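Local coordinates for protein putative glycosyl hydrolase (Parabacteroides distasonis, PDB 4QHZ) that binds magnesium and probably acts as a hydrolase of the 3-keto-disaccharide hydrolase family, at residues Ser182-Thr190 with Asn200-Thr208. Residues are numbered along the deposited sequence; the frame is centred on the assembly and turned at random.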
loop_
_atom_site.group_PDB
_atom_site.type_symbol
_atom_site.label_atom_id
_atom_site.label_comp_id
_atom_site.label_asym_id
_atom_site.label_seq_id
_atom_site.Cartn_x
_atom_site.Cartn_y
_atom_site.Cartn_z
ATOM N N SER C 182 4.323 13.755 12.634
ATOM C CA SER C 182 4.878 12.879 11.605
ATOM C C SER C 182 3.773 12.314 10.718
ATOM O O SER C 182 2.590 12.365 11.071
ATOM C CB SER C 182 5.663 11.728 12.236
ATOM O OG SER C 182 4.829 10.925 13.055
ATOM N N TYR C 183 4.158 11.790 9.561
ATOM C CA TYR C 183 3.198 11.186 8.649
ATOM C C TYR C 183 2.624 9.923 9.249
ATOM O O TYR C 183 3.364 9.072 9.731
ATOM C CB TYR C 183 3.839 10.837 7.299
ATOM C CG TYR C 183 3.951 11.988 6.329
ATOM C CD1 TYR C 183 2.823 12.523 5.709
ATOM C CD2 TYR C 183 5.193 12.524 6.003
ATOM C CE1 TYR C 183 2.931 13.568 4.809
ATOM C CE2 TYR C 183 5.312 13.572 5.111
ATOM C CZ TYR C 183 4.186 14.091 4.514
ATOM O OH TYR C 183 4.325 15.132 3.621
ATOM N N ARG C 184 1.302 9.802 9.201
ATOM C CA ARG C 184 0.628 8.538 9.476
ATOM C C ARG C 184 0.495 7.761 8.167
ATOM O O ARG C 184 0.833 6.581 8.092
ATOM C CB ARG C 184 -0.736 8.791 10.109
ATOM C CG ARG C 184 -1.570 7.544 10.348
ATOM C CD ARG C 184 -2.879 7.891 11.026
ATOM N NE ARG C 184 -3.691 6.694 11.233
ATOM C CZ ARG C 184 -4.466 6.123 10.309
ATOM N NH1 ARG C 184 -4.579 6.640 9.079
ATOM N NH2 ARG C 184 -5.145 5.021 10.623
ATOM N N THR C 185 -0.033 8.431 7.147
ATOM C CA THR C 185 -0.015 7.921 5.787
ATOM C C THR C 185 0.533 9.009 4.886
ATOM O O THR C 185 0.198 10.183 5.046
ATOM C CB THR C 185 -1.412 7.501 5.294
ATOM O OG1 THR C 185 -2.321 8.601 5.422
ATOM C CG2 THR C 185 -1.931 6.318 6.098
ATOM N N HIS C 186 1.394 8.623 3.955
ATOM C CA HIS C 186 1.979 9.573 3.023
ATOM C C HIS C 186 0.989 9.899 1.924
ATOM O O HIS C 186 0.069 9.123 1.669
ATOM C CB HIS C 186 3.252 9.003 2.417
ATOM C CG HIS C 186 4.380 8.906 3.388
ATOM N ND1 HIS C 186 5.452 9.769 3.364
ATOM C CD2 HIS C 186 4.589 8.073 4.433
ATOM C CE1 HIS C 186 6.281 9.464 4.346
ATOM N NE2 HIS C 186 5.783 8.435 5.005
ATOM N N PRO C 187 1.166 11.054 1.268
ATOM C CA PRO C 187 0.321 11.326 0.119
ATOM C C PRO C 187 0.726 10.440 -1.039
ATOM O O PRO C 187 1.884 10.023 -1.124
ATOM C CB PRO C 187 0.617 12.794 -0.218
ATOM C CG PRO C 187 1.568 13.284 0.822
ATOM C CD PRO C 187 2.205 12.077 1.435
ATOM N N THR C 188 -0.221 10.138 -1.917
ATOM C CA THR C 188 0.091 9.427 -3.150
ATOM C C THR C 188 -0.466 10.206 -4.332
ATOM O O THR C 188 -1.451 10.941 -4.193
ATOM C CB THR C 188 -0.456 7.987 -3.148
ATOM O OG1 THR C 188 -1.879 8.010 -3.021
ATOM C CG2 THR C 188 0.145 7.187 -1.994
ATOM N N VAL C 189 0.164 10.041 -5.493
ATOM C CA VAL C 189 -0.241 10.774 -6.682
ATOM C C VAL C 189 0.009 9.964 -7.958
ATOM O O VAL C 189 1.030 9.291 -8.094
ATOM C CB VAL C 189 0.478 12.145 -6.745
ATOM C CG1 VAL C 189 1.986 11.970 -6.895
ATOM C CG2 VAL C 189 -0.089 13.000 -7.870
ATOM N N THR C 190 -0.960 10.017 -8.866
ATOM C CA THR C 190 -0.790 9.521 -10.216
ATOM C C THR C 190 -0.832 10.723 -11.148
ATOM O O THR C 190 -1.686 11.594 -10.999
ATOM C CB THR C 190 -1.874 8.472 -10.572
ATOM O OG1 THR C 190 -1.603 7.257 -9.857
ATOM C CG2 THR C 190 -1.902 8.160 -12.061
ATOM N N ASN C 200 3.061 6.677 -11.398
ATOM C CA ASN C 200 2.107 5.600 -11.180
ATOM C C ASN C 200 1.910 5.313 -9.687
ATOM O O ASN C 200 2.627 4.512 -9.106
ATOM C CB ASN C 200 2.577 4.344 -11.914
ATOM C CG ASN C 200 1.562 3.222 -11.857
ATOM O OD1 ASN C 200 0.519 3.343 -11.218
ATOM N ND2 ASN C 200 1.869 2.115 -12.529
ATOM N N HIS C 201 0.917 5.963 -9.089
ATOM C CA HIS C 201 0.647 5.834 -7.662
ATOM C C HIS C 201 1.935 6.012 -6.853
ATOM O O HIS C 201 2.315 5.150 -6.058
ATOM C CB HIS C 201 -0.018 4.493 -7.345
ATOM C CG HIS C 201 -0.670 4.452 -5.999
ATOM N ND1 HIS C 201 -1.866 5.084 -5.735
ATOM C CD2 HIS C 201 -0.306 3.838 -4.847
ATOM C CE1 HIS C 201 -2.196 4.886 -4.470
ATOM N NE2 HIS C 201 -1.270 4.129 -3.911
ATOM N N THR C 202 2.574 7.160 -7.057
ATOM C CA THR C 202 3.849 7.483 -6.434
ATOM C C THR C 202 3.634 8.008 -5.030
ATOM O O THR C 202 2.773 8.848 -4.799
ATOM C CB THR C 202 4.593 8.538 -7.267
ATOM O OG1 THR C 202 4.850 8.001 -8.571
ATOM C CG2 THR C 202 5.904 8.928 -6.629
ATOM N N THR C 203 4.417 7.501 -4.089
ATOM C CA THR C 203 4.369 7.984 -2.718
ATOM C C THR C 203 5.188 9.263 -2.600
ATOM O O THR C 203 6.331 9.318 -3.052
ATOM C CB THR C 203 4.901 6.925 -1.735
ATOM O OG1 THR C 203 4.055 5.770 -1.781
ATOM C CG2 THR C 203 4.926 7.462 -0.312
ATOM N N ILE C 204 4.587 10.286 -2.003
ATOM C CA ILE C 204 5.259 11.551 -1.775
ATOM C C ILE C 204 5.916 11.489 -0.399
ATOM O O ILE C 204 5.283 11.087 0.578
ATOM C CB ILE C 204 4.276 12.727 -1.901
ATOM C CG1 ILE C 204 3.767 12.813 -3.340
ATOM C CG2 ILE C 204 4.938 14.036 -1.498
ATOM C CD1 ILE C 204 2.674 13.834 -3.581
ATOM N N LEU C 205 7.194 11.865 -0.335
ATOM C CA LEU C 205 8.015 11.667 0.866
ATOM C C LEU C 205 7.917 12.820 1.848
ATOM O O LEU C 205 8.249 12.664 3.015
ATOM C CB LEU C 205 9.481 11.464 0.483
ATOM C CG LEU C 205 9.750 10.321 -0.501
ATOM C CD1 LEU C 205 11.215 10.300 -0.903
ATOM C CD2 LEU C 205 9.337 8.982 0.094
ATOM N N GLY C 206 7.456 13.966 1.372
ATOM C CA GLY C 206 7.396 15.180 2.172
ATOM C C GLY C 206 7.364 16.364 1.228
ATOM O O GLY C 206 7.189 16.183 0.019
ATOM N N THR C 207 7.531 17.570 1.760
ATOM C CA THR C 207 7.557 18.769 0.925
ATOM C C THR C 207 8.608 18.635 -0.182
ATOM O O THR C 207 9.663 18.029 0.022
ATOM C CB THR C 207 7.897 20.032 1.734
ATOM O OG1 THR C 207 9.170 19.856 2.373
ATOM C CG2 THR C 207 6.829 20.313 2.785
ATOM N N THR C 208 8.303 19.161 -1.363
ATOM C CA THR C 208 9.281 19.215 -2.436
ATOM C C THR C 208 10.214 20.390 -2.164
ATOM O O THR C 208 9.758 21.500 -1.884
ATOM C CB THR C 208 8.620 19.342 -3.817
ATOM O OG1 THR C 208 7.653 20.401 -3.797
ATOM C CG2 THR C 208 7.944 18.042 -4.170
HETATM O O HOH W 1 -1.701 4.665 -10.807
HETATM O O HOH W 2 -3.264 7.181 -7.467
#
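Thr188 lies over one face of the His201 imidazole, its CB 4.0 Å from the ring centroid in a CH-pi contact, while water 2 sits at the ring edge, in plane, joining His201 ND1 to Thr190 OG1. The bond from CA to CB of His201 points away from 182-190, but with CG anti to the backbone N (chi1 -163°) the ring turns back to present a face to Thr188; the ring also stacks on His201 of a second subunit. The His186 ring has Tyr183 CB over one face and the carbonyl oxygens of Ile204 and Leu205 at its edge. Its ND1 donates to Ile204 O, 3.1 Å away in the carbonyl plane, with a bent N-H...O angle of 143°. The same ND1 lies over one face of the Tyr183 ring, offset toward the rim, and that ring stacks with Phe177. Replacing His186 by an alanine would probably leave Ile204 O without this donor and strip the imidazole from the Tyr183 face. The edge of the Tyr183 ring meets the chain at Gly206, whose CA is 3.4 Å from Tyr183 OH; that hydroxyl is hydrogen-bonded to Tyr127.

The segments belong to the antiparallel hairpin of strands 185-193 and 196-203, part of the larger sheet of a concanavalin-like fold. Val189 and Thr202 form a hydrogen-bonded pair, with Thr202 N to Val189 O at 2.8 Å, and Thr188 and Thr203 the adjoining non-hydrogen-bonded pair. Just past these pairs, Ile204 N makes an almost straight bond to Pro187 O (2.9 Å). On the buried side, Ile204 CB packs against Pro187 CG at 3.9 Å, and Ile204 CD1 reaches Val189 CG1; Tyr127 touches both Pro187 and Ile204. Where the chain turns at Asn200 and His201, Thr190 OG1 accepts a hydrogen bond from His201 N (2.9 Å), and water 1 links the same hydroxyl to Asn200 OD1.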